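Local coordinates for leucine rich repeat and phosphatase domain containing protein (Entamoeba histolytica, PDB 3EMU) that is probably a phosphatase-like protein of the dual-specificity family that recognises phosphate groups, though its catalytic activity is uncertain, at residues F79-I84 / M110-L115; K100-V105 / G126-I131; L23-V28 / L91-T96. One frame throughout, in Å; residues are numbered along the deposited sequence. Where two conformers were deposited one is given.

Contact 1. Residues F79-I84 / M110-L115; sequences FIIRSI and MYYQRL
Segments 79-84 and 110-115, from the C-terminal parts of helices 68-85 and 100-112, come nearest at I81 and Y112, whose CA atoms are 9.1 Å apart, so side chains alone bridge the gap. Both helices cover the same face of the central sheet in the α/β fold of the dual-specificity phosphatases, and their meeting here lies at the surface. Two isoleucines, one helical turn apart, face two consecutive tyrosines. I81 reaches out with its CG1 branch: chi1 of -81° sets CG1 anti to the carbonyl carbon, and the extended chain carries CD1 to the edge of the Y111 ring, near its plane, 4.0 Å from CE2. The side chains of I81 and Y111 run at about a right angle to one another. Nearer the backbone on the same branch, I81 CG1 comes within 4.2 Å of Y112 CE1, so one isoleucine serves both rings. I84 approaches Y112 from the opposite direction. Its CD1 methyl lies against the phenol end, 3.8 Å from Y112 CZ. With CG anti to the backbone N (chi1 -163°), the Y112 ring extends across the interhelical space, where it also stacks with F108 of its own helix. F108 in turn touches I80, I81 and I84, continuing the apolar seam inward. At the phenol end of Y112 both I84 methyls lie on the same side of the hydroxyl oxygen, CD1 3.7 Å and CG2 3.8 Å from Y112 OH, in purely van der Waals contact.

Contact 2. Residues K100-V105 / G126-I131; sequences KAPAIV and GLYPLI. With SO4 (sulfate ion), chain B.
P102 presents its pyrrolidine ring to Y128 and I131, which reach it from the two ends of a single type I turn. The turn is closed by I131 N bonding to Y128 O at 3.1 Å. In Y128, CG lies anti to the backbone N (chi1 -163°), which swings the ring in toward helix 100-112; its CE2 stops 3.9 Å from P102 CG. The two side chains cross at about a right angle, and the proline carbon approaches the tyrosine ring obliquely. I131 behaves differently: its CB does not point at the proline, yet with chi1 at -168° the extended CG1 branch turns inward, and CG1 and CD1 both lie 4.1 Å from P102 CB. Tyrosine and isoleucine thus share the proline, one at CG and the other at CB. A proline is easily accommodated here, in the first turn of a helix, where its nitrogen has no intrahelical carbonyl to bond. This first turn of helix 100-112 follows directly on the P-loop of the phosphatase fold, the cradle for a substrate phosphate in this family, here holding a sulfate probably from the crystallisation liquor. Y128 touches that loop too, since its OH is hydrogen-bonded to G97 O. K100, at the start of the helix, meets the anion in two ways. Its backbone N makes a weak but nearly straight bond to sulfate O2 (3.3 Å, 166°). The side chain, bent at chi3 and again at chi4, curls back so that NZ reaches the same oxygen, although the modelled separation is implausibly short and the exact position doubtful. V98 N and N99 N add further donors to the sulfate, and I131 packs on F121 and V124 of helix 117-127.

Contact 3. Residues L23-V28 / L91-T96; sequences LNAHNV and LIISGT. With SO4 (sulfate ion), chain B.
A single small residue, A25, makes all the direct contact of the 23-28 loop with the 91-94 part of strand 89-94, touching two alternate residues of that strand. Its CB methyl lies 3.8 Å from I93 CD1, while its CA is 4.1 Å from L91 CD2. I93 holds CG1 in the crowded position between backbone N and carbonyl carbon (chi1 71°), and from there the extended branch sends CD1 out to the alanine. A25 sits in a short 3-10 turn, 24-26. At this turn H26 ND1 bonds to L23 O at 3.2 Å; the oxygen lies in the imidazole plane, but the donor sits well above the carbonyl plane. N24, bonded to S21 N and T7 O, ties the turn to its surroundings, and N27 caps the following helix 28-33 through Y30 N. At the other end of the contact a water links L23 N (3.0 Å) to G95 O (2.7 Å). G95 belongs to the loop that corresponds to the CX5R P-loop of the family, here with S94 and K100 at the cysteine and arginine positions, and this loop wraps the sulfate. S94 OG donates to sulfate O1 at 2.6 Å. From T96, the backbone N bonds to O4 and OG1 to O3, the latter at 2.7 Å, so that one residue grips two oxygens of the anion.

How the contacts relate
Along the chain the segments come in the order 23-28, 79-84, 91-96, 100-105, 110-115 and 126-131, so contact 1 interleaves with both others while contact 3 closes before contact 2 opens. Strand 89-94 is the hub: its L91 and I93 side meets the loop of contact 3, and I92 on the other side packs on I80 of contact 1 and V105 of contact 2. Helix 100-112 joins contacts 1 and 2, whose centres lie 15 Å apart; contacts 2 and 3, at 13 Å, share the sulfate, with A101 N probably hydrogen-bonded to S94 OG. Contacts 2 and 3 lie beside the anion site; contact 1, centred 20 Å from contact 3, joins two helices at the surface.

Contact 1. Residues F79-I84 / M110-L115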
loop_
_atom_site.group_PDB
_atom_site.type_symbol
_atom_site.label_atom_id
_atom_site.label_comp_id
_atom_site.label_asym_id
_atom_site.label_seq_id
_atom_site.Cartn_x
_atom_site.Cartn_y
_atom_site.Cartn_z
ATOM N N PHE A 79 0.009 -10.912 -0.083
ATOM C CA PHE A 79 1.274 -10.730 0.645
ATOM C C PHE A 79 0.947 -9.953 1.882
ATOM O O PHE A 79 1.364 -10.303 2.979
ATOM C CB PHE A 79 2.247 -9.968 -0.287
ATOM C CG PHE A 79 3.615 -9.675 0.305
ATOM C CD1 PHE A 79 4.632 -10.654 0.297
ATOM C CD2 PHE A 79 3.914 -8.399 0.788
ATOM C CE1 PHE A 79 5.919 -10.367 0.798
ATOM C CE2 PHE A 79 5.199 -8.101 1.282
ATOM C CZ PHE A 79 6.197 -9.090 1.296
ATOM N N ILE A 80 0.091 -8.938 1.754
ATOM C CA ILE A 80 -0.305 -8.194 2.967
ATOM C C ILE A 80 -1.058 -9.051 4.006
ATOM O O ILE A 80 -0.799 -8.994 5.203
ATOM C CB ILE A 80 -1.136 -6.953 2.612
ATOM C CG1 ILE A 80 -0.280 -5.971 1.795
ATOM C CG2 ILE A 80 -1.680 -6.273 3.865
ATOM C CD1 ILE A 80 -1.038 -4.773 1.250
ATOM N N ILE A 81 -2.025 -9.838 3.556
ATOM C CA ILE A 81 -2.799 -10.613 4.525
ATOM C C ILE A 81 -1.914 -11.710 5.116
ATOM O O ILE A 81 -2.004 -11.998 6.301
ATOM C CB ILE A 81 -4.163 -11.141 3.922
ATOM C CG1 ILE A 81 -5.163 -10.010 3.975
ATOM C CG2 ILE A 81 -4.720 -12.273 4.775
ATOM C CD1 ILE A 81 -6.260 -10.124 3.026
ATOM N N ARG A 82 -1.027 -12.297 4.312
ATOM C CA ARG A 82 -0.017 -13.219 4.859
ATOM C C ARG A 82 0.738 -12.637 6.045
ATOM O O ARG A 82 1.159 -13.359 6.940
ATOM C CB ARG A 82 1.003 -13.642 3.798
ATOM C CG ARG A 82 2.132 -14.514 4.339
ATOM C CD ARG A 82 3.068 -14.985 3.227
ATOM N NE ARG A 82 4.306 -14.210 3.085
ATOM C CZ ARG A 82 5.029 -14.163 1.960
ATOM N NH1 ARG A 82 4.640 -14.818 0.877
ATOM N NH2 ARG A 82 6.145 -13.457 1.901
ATOM N N SER A 83 0.910 -11.317 6.079
ATOM C CA SER A 83 1.708 -10.719 7.137
ATOM C C SER A 83 0.838 -10.441 8.360
ATOM O O SER A 83 1.293 -10.548 9.509
ATOM C CB SER A 83 2.456 -9.442 6.620
ATOM O OG SER A 83 3.023 -8.657 7.668
ATOM N N ILE A 84 -0.394 -10.014 8.111
ATOM C CA ILE A 84 -1.365 -9.840 9.191
ATOM C C ILE A 84 -1.570 -11.197 9.941
ATOM O O ILE A 84 -1.593 -11.263 11.171
ATOM C CB ILE A 84 -2.708 -9.347 8.635
ATOM C CG1 ILE A 84 -2.604 -7.856 8.232
ATOM C CG2 ILE A 84 -3.802 -9.582 9.673
ATOM C CD1 ILE A 84 -3.755 -7.309 7.406
ATOM N N MET A 110 -9.972 -0.827 0.678
ATOM C CA MET A 110 -11.199 -1.049 -0.043
ATOM C C MET A 110 -11.684 -2.500 0.256
ATOM O O MET A 110 -12.823 -2.712 0.682
ATOM C CB MET A 110 -11.021 -0.790 -1.554
ATOM C CG MET A 110 -10.811 0.727 -1.943
ATOM S SD MET A 110 -10.268 1.051 -3.607
ATOM C CE MET A 110 -11.616 0.435 -4.611
ATOM N N TYR A 111 -10.789 -3.478 0.109
ATOM C CA TYR A 111 -11.126 -4.887 0.227
ATOM C C TYR A 111 -11.307 -5.288 1.694
ATOM O O TYR A 111 -12.306 -5.923 2.076
ATOM C CB TYR A 111 -9.976 -5.693 -0.380
ATOM C CG TYR A 111 -10.084 -7.188 -0.283
ATOM C CD1 TYR A 111 -10.936 -7.907 -1.135
ATOM C CD2 TYR A 111 -9.325 -7.900 0.645
ATOM C CE1 TYR A 111 -11.041 -9.281 -1.050
ATOM C CE2 TYR A 111 -9.413 -9.311 0.746
ATOM C CZ TYR A 111 -10.289 -9.987 -0.106
ATOM O OH TYR A 111 -10.379 -11.361 -0.057
ATOM N N TYR A 112 -10.325 -4.899 2.511
ATOM C CA TYR A 112 -10.211 -5.347 3.879
ATOM C C TYR A 112 -11.189 -4.689 4.853
ATOM O O TYR A 112 -11.453 -5.241 5.931
ATOM C CB TYR A 112 -8.814 -5.051 4.373
ATOM C CG TYR A 112 -8.399 -5.795 5.602
ATOM C CD1 TYR A 112 -8.005 -7.127 5.512
ATOM C CD2 TYR A 112 -8.341 -5.160 6.841
ATOM C CE1 TYR A 112 -7.593 -7.810 6.599
ATOM C CE2 TYR A 112 -7.935 -5.847 7.966
ATOM C CZ TYR A 112 -7.548 -7.185 7.821
ATOM O OH TYR A 112 -7.113 -7.933 8.905
ATOM N N GLN A 113 -11.707 -3.516 4.515
ATOM C CA GLN A 113 -12.621 -2.843 5.419
ATOM C C GLN A 113 -13.847 -2.427 4.662
ATOM O O GLN A 113 -14.573 -1.602 5.142
ATOM C CB GLN A 113 -11.948 -1.611 6.044
ATOM C CG GLN A 113 -10.762 -2.004 6.875
ATOM C CD GLN A 113 -10.170 -0.847 7.631
ATOM O OE1 GLN A 113 -10.226 0.305 7.174
ATOM N NE2 GLN A 113 -9.588 -1.133 8.796
ATOM N N ARG A 114 -14.058 -2.993 3.472
ATOM C CA ARG A 114 -15.185 -2.630 2.593
ATOM C C ARG A 114 -15.412 -1.127 2.544
ATOM O O ARG A 114 -16.469 -0.611 2.992
ATOM C CB ARG A 114 -16.526 -3.348 2.954
ATOM C CG ARG A 114 -16.913 -3.356 4.431
ATOM C CD ARG A 114 -18.146 -4.293 4.649
ATOM N NE ARG A 114 -19.262 -3.997 3.739
ATOM C CZ ARG A 114 -20.390 -3.385 4.119
ATOM N NH1 ARG A 114 -20.570 -3.024 5.393
ATOM N NH2 ARG A 114 -21.349 -3.133 3.233
ATOM N N LEU A 115 -14.435 -0.422 1.979
ATOM C CA LEU A 115 -14.599 0.993 1.782
ATOM C C LEU A 115 -14.761 1.240 0.304
ATOM O O LEU A 115 -14.204 0.531 -0.555
ATOM C CB LEU A 115 -13.402 1.774 2.363
ATOM C CG LEU A 115 -13.133 1.522 3.845
ATOM C CD1 LEU A 115 -11.933 2.326 4.323
ATOM C CD2 LEU A 115 -14.375 1.882 4.700
#

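Contact 2. Residues K100-V105 / G126-I131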
loop_
_atom_site.group_PDB
_atom_site.type_symbol
_atom_site.label_atom_id
_atom_site.label_comp_id
_atom_site.label_asym_id
_atom_site.label_seq_id
_atom_site.Cartn_x
_atom_site.Cartn_y
_atom_site.Cartn_z
ATOM N N LYS A 100 2.460 5.666 -5.928
ATOM C CA LYS A 100 2.220 4.224 -6.054
ATOM C C LYS A 100 1.942 3.449 -4.733
ATOM O O LYS A 100 0.987 2.660 -4.676
ATOM C CB LYS A 100 3.349 3.551 -6.834
ATOM C CG LYS A 100 3.333 3.852 -8.297
ATOM C CD LYS A 100 4.439 3.064 -9.003
ATOM C CE LYS A 100 5.544 3.958 -9.536
ATOM N NZ LYS A 100 6.279 4.625 -8.452
ATOM N N ALA A 101 2.764 3.642 -3.701
ATOM C CA ALA A 101 2.536 2.935 -2.439
ATOM C C ALA A 101 1.146 3.285 -1.809
ATOM O O ALA A 101 0.427 2.383 -1.307
ATOM C CB ALA A 101 3.667 3.129 -1.434
ATOM N N PRO A 102 0.773 4.579 -1.818
ATOM C CA PRO A 102 -0.552 4.889 -1.252
ATOM C C PRO A 102 -1.730 4.285 -2.052
ATOM O O PRO A 102 -2.719 3.884 -1.431
ATOM C CB PRO A 102 -0.601 6.420 -1.272
ATOM C CG PRO A 102 0.908 6.843 -1.227
ATOM C CD PRO A 102 1.605 5.784 -2.022
ATOM N N ALA A 103 -1.615 4.229 -3.385
ATOM C CA ALA A 103 -2.627 3.601 -4.233
ATOM C C ALA A 103 -2.842 2.124 -3.833
ATOM O O ALA A 103 -3.987 1.677 -3.708
ATOM C CB ALA A 103 -2.274 3.720 -5.720
ATOM N N ILE A 104 -1.752 1.390 -3.609
ATOM C CA ILE A 104 -1.843 0.015 -3.136
ATOM C C ILE A 104 -2.535 -0.087 -1.780
ATOM O O ILE A 104 -3.333 -1.012 -1.558
ATOM C CB ILE A 104 -0.438 -0.707 -3.101
ATOM C CG1 ILE A 104 0.059 -0.992 -4.505
ATOM C CG2 ILE A 104 -0.468 -2.049 -2.305
ATOM C CD1 ILE A 104 -0.841 -1.929 -5.302
ATOM N N VAL A 105 -2.186 0.806 -0.854
ATOM C CA VAL A 105 -2.778 0.787 0.481
ATOM C C VAL A 105 -4.294 1.053 0.406
ATOM O O VAL A 105 -5.090 0.432 1.124
ATOM C CB VAL A 105 -2.051 1.773 1.471
ATOM C CG1 VAL A 105 -2.840 1.996 2.747
ATOM C CG2 VAL A 105 -0.624 1.255 1.836
ATOM N N GLY A 126 -6.062 11.352 5.398
ATOM C CA GLY A 126 -6.088 12.000 6.698
ATOM C C GLY A 126 -5.000 11.455 7.595
ATOM O O GLY A 126 -4.629 12.056 8.585
ATOM N N LEU A 127 -4.483 10.287 7.280
ATOM C CA LEU A 127 -3.340 9.789 8.017
ATOM C C LEU A 127 -1.987 10.226 7.405
ATOM O O LEU A 127 -0.975 10.157 8.067
ATOM C CB LEU A 127 -3.395 8.266 8.086
ATOM C CG LEU A 127 -4.417 7.696 9.073
ATOM C CD1 LEU A 127 -4.634 6.234 8.800
ATOM C CD2 LEU A 127 -3.939 7.895 10.480
ATOM N N TYR A 128 -1.999 10.686 6.160
ATOM C CA TYR A 128 -0.806 10.769 5.336
ATOM C C TYR A 128 -0.959 11.910 4.325
ATOM O O TYR A 128 -1.184 11.667 3.141
ATOM C CB TYR A 128 -0.713 9.464 4.573
ATOM C CG TYR A 128 0.609 9.081 3.940
ATOM C CD1 TYR A 128 1.628 8.511 4.718
ATOM C CD2 TYR A 128 0.810 9.197 2.547
ATOM C CE1 TYR A 128 2.849 8.094 4.145
ATOM C CE2 TYR A 128 2.027 8.776 1.943
ATOM C CZ TYR A 128 3.052 8.219 2.772
ATOM O OH TYR A 128 4.255 7.761 2.225
ATOM N N PRO A 129 -0.809 13.163 4.781
ATOM C CA PRO A 129 -1.194 14.378 4.012
ATOM C C PRO A 129 -0.403 14.588 2.719
ATOM O O PRO A 129 -0.872 15.268 1.837
ATOM C CB PRO A 129 -0.928 15.536 4.999
ATOM C CG PRO A 129 -0.638 14.850 6.376
ATOM C CD PRO A 129 -0.093 13.496 6.025
ATOM N N LEU A 130 0.745 13.938 2.580
ATOM C CA LEU A 130 1.543 14.046 1.347
ATOM C C LEU A 130 1.037 13.225 0.155
ATOM O O LEU A 130 1.603 13.292 -0.932
ATOM C CB LEU A 130 3.007 13.674 1.631
ATOM C CG LEU A 130 3.770 14.610 2.597
ATOM C CD1 LEU A 130 5.271 14.329 2.539
ATOM C CD2 LEU A 130 3.485 16.102 2.286
ATOM N N ILE A 131 -0.010 12.436 0.361
ATOM C CA ILE A 131 -0.627 11.671 -0.725
ATOM C C ILE A 131 -0.795 12.463 -2.045
ATOM O O ILE A 131 -1.393 13.569 -2.096
ATOM C CB ILE A 131 -1.997 11.060 -0.245
ATOM C CG1 ILE A 131 -2.526 10.033 -1.238
ATOM C CG2 ILE A 131 -3.042 12.160 0.127
ATOM C CD1 ILE A 131 -3.641 9.140 -0.648
HETATM S S SO4 B . 6.124 7.169 -6.198
HETATM O O1 SO4 B . 5.457 7.155 -4.883
HETATM O O2 SO4 B . 5.428 6.459 -7.235
HETATM O O3 SO4 B . 6.152 8.567 -6.589
HETATM O O4 SO4 B . 7.426 6.554 -6.087
#

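Contact 3. Residues L23-V28 / L91-T96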
loop_
_atom_site.group_PDB
_atom_site.type_symbol
_atom_site.label_atom_id
_atom_site.label_comp_id
_atom_site.label_asym_id
_atom_site.label_seq_id
_atom_site.Cartn_x
_atom_site.Cartn_y
_atom_site.Cartn_z
ATOM N N LEU A 23 13.498 6.119 0.917
ATOM C CA LEU A 23 14.163 6.806 2.001
ATOM C C LEU A 23 13.887 6.223 3.403
ATOM O O LEU A 23 14.808 5.679 4.044
ATOM C CB LEU A 23 13.893 8.333 1.958
ATOM C CG LEU A 23 14.270 9.164 3.221
ATOM C CD1 LEU A 23 15.682 8.860 3.619
ATOM C CD2 LEU A 23 14.082 10.694 3.116
ATOM N N ASN A 24 12.671 6.365 3.924
ATOM C CA ASN A 24 12.432 5.903 5.288
ATOM C C ASN A 24 12.379 4.379 5.438
ATOM O O ASN A 24 12.410 3.884 6.545
ATOM C CB ASN A 24 11.240 6.605 5.964
ATOM C CG ASN A 24 9.956 6.529 5.123
ATOM O OD1 ASN A 24 9.623 5.479 4.566
ATOM N ND2 ASN A 24 9.296 7.646 4.975
ATOM N N ALA A 25 12.392 3.626 4.338
ATOM C CA ALA A 25 12.598 2.178 4.482
ATOM C C ALA A 25 13.927 1.871 5.198
ATOM O O ALA A 25 14.218 0.721 5.583
ATOM C CB ALA A 25 12.566 1.506 3.139
ATOM N N HIS A 26 14.757 2.897 5.363
ATOM C CA HIS A 26 16.105 2.684 5.883
ATOM C C HIS A 26 16.100 2.934 7.367
ATOM O O HIS A 26 17.104 2.747 8.047
ATOM C CB HIS A 26 17.135 3.588 5.144
ATOM C CG HIS A 26 17.454 3.119 3.754
ATOM N ND1 HIS A 26 16.735 3.523 2.651
ATOM C CD2 HIS A 26 18.392 2.254 3.295
ATOM C CE1 HIS A 26 17.235 2.946 1.566
ATOM N NE2 HIS A 26 18.236 2.162 1.933
ATOM N N ASN A 27 14.961 3.389 7.871
ATOM C CA ASN A 27 14.785 3.561 9.288
ATOM C C ASN A 27 14.672 2.189 9.993
ATOM O O ASN A 27 13.582 1.739 10.359
ATOM C CB ASN A 27 13.598 4.484 9.559
ATOM C CG ASN A 27 13.547 4.932 10.991
ATOM O OD1 ASN A 27 14.152 4.298 11.857
ATOM N ND2 ASN A 27 12.846 6.016 11.261
ATOM N N VAL A 28 15.825 1.540 10.192
ATOM C CA VAL A 28 15.899 0.171 10.677
ATOM C C VAL A 28 15.399 -0.026 12.099
ATOM O O VAL A 28 14.899 -1.101 12.442
ATOM C CB VAL A 28 17.326 -0.405 10.542
ATOM C CG1 VAL A 28 17.609 -0.704 9.089
ATOM C CG2 VAL A 28 18.360 0.593 11.101
ATOM N N LEU A 91 5.668 -3.354 5.466
ATOM C CA LEU A 91 5.972 -1.973 5.079
ATOM C C LEU A 91 5.805 -1.829 3.593
ATOM O O LEU A 91 6.412 -2.575 2.823
ATOM C CB LEU A 91 7.400 -1.599 5.488
ATOM C CG LEU A 91 7.933 -0.233 4.994
ATOM C CD1 LEU A 91 7.055 0.947 5.475
ATOM C CD2 LEU A 91 9.364 -0.109 5.486
ATOM N N ILE A 92 4.973 -0.874 3.170
ATOM C CA ILE A 92 4.662 -0.769 1.739
ATOM C C ILE A 92 5.311 0.505 1.186
ATOM O O ILE A 92 5.073 1.587 1.701
ATOM C CB ILE A 92 3.124 -0.805 1.471
ATOM C CG1 ILE A 92 2.542 -2.124 2.042
ATOM C CG2 ILE A 92 2.803 -0.652 -0.041
ATOM C CD1 ILE A 92 1.181 -1.972 2.696
ATOM N N ILE A 93 6.167 0.369 0.175
ATOM C CA ILE A 93 6.979 1.524 -0.232
ATOM C C ILE A 93 7.026 1.704 -1.743
ATOM O O ILE A 93 6.943 0.728 -2.504
ATOM C CB ILE A 93 8.428 1.478 0.341
ATOM C CG1 ILE A 93 9.238 0.392 -0.345
ATOM C CG2 ILE A 93 8.467 1.278 1.812
ATOM C CD1 ILE A 93 10.774 0.474 -0.019
ATOM N N SER A 94 7.054 2.964 -2.165
ATOM C CA SER A 94 7.405 3.324 -3.549
ATOM C C SER A 94 8.584 4.327 -3.465
ATOM O O SER A 94 8.955 4.724 -2.356
ATOM C CB SER A 94 6.198 3.906 -4.308
ATOM O OG SER A 94 5.621 4.940 -3.558
ATOM N N GLY A 95 9.179 4.706 -4.606
ATOM C CA GLY A 95 10.375 5.590 -4.635
ATOM C C GLY A 95 10.226 6.853 -3.788
ATOM O O GLY A 95 11.001 7.075 -2.840
ATOM N N THR A 96 9.205 7.654 -4.086
ATOM C CA THR A 96 8.921 8.822 -3.268
ATOM C C THR A 96 7.911 8.594 -2.145
ATOM O O THR A 96 7.827 9.425 -1.223
ATOM C CB THR A 96 8.490 10.058 -4.141
ATOM O OG1 THR A 96 7.101 9.962 -4.477
ATOM C CG2 THR A 96 9.317 10.114 -5.443
HETATM S S SO4 B . 6.124 7.169 -6.198
HETATM O O1 SO4 B . 5.457 7.155 -4.883
HETATM O O2 SO4 B . 5.428 6.459 -7.235
HETATM O O3 SO4 B . 6.152 8.567 -6.589
HETATM O O4 SO4 B . 7.426 6.554 -6.087
HETATM O O HOH W 1 12.344 8.302 -0.849
#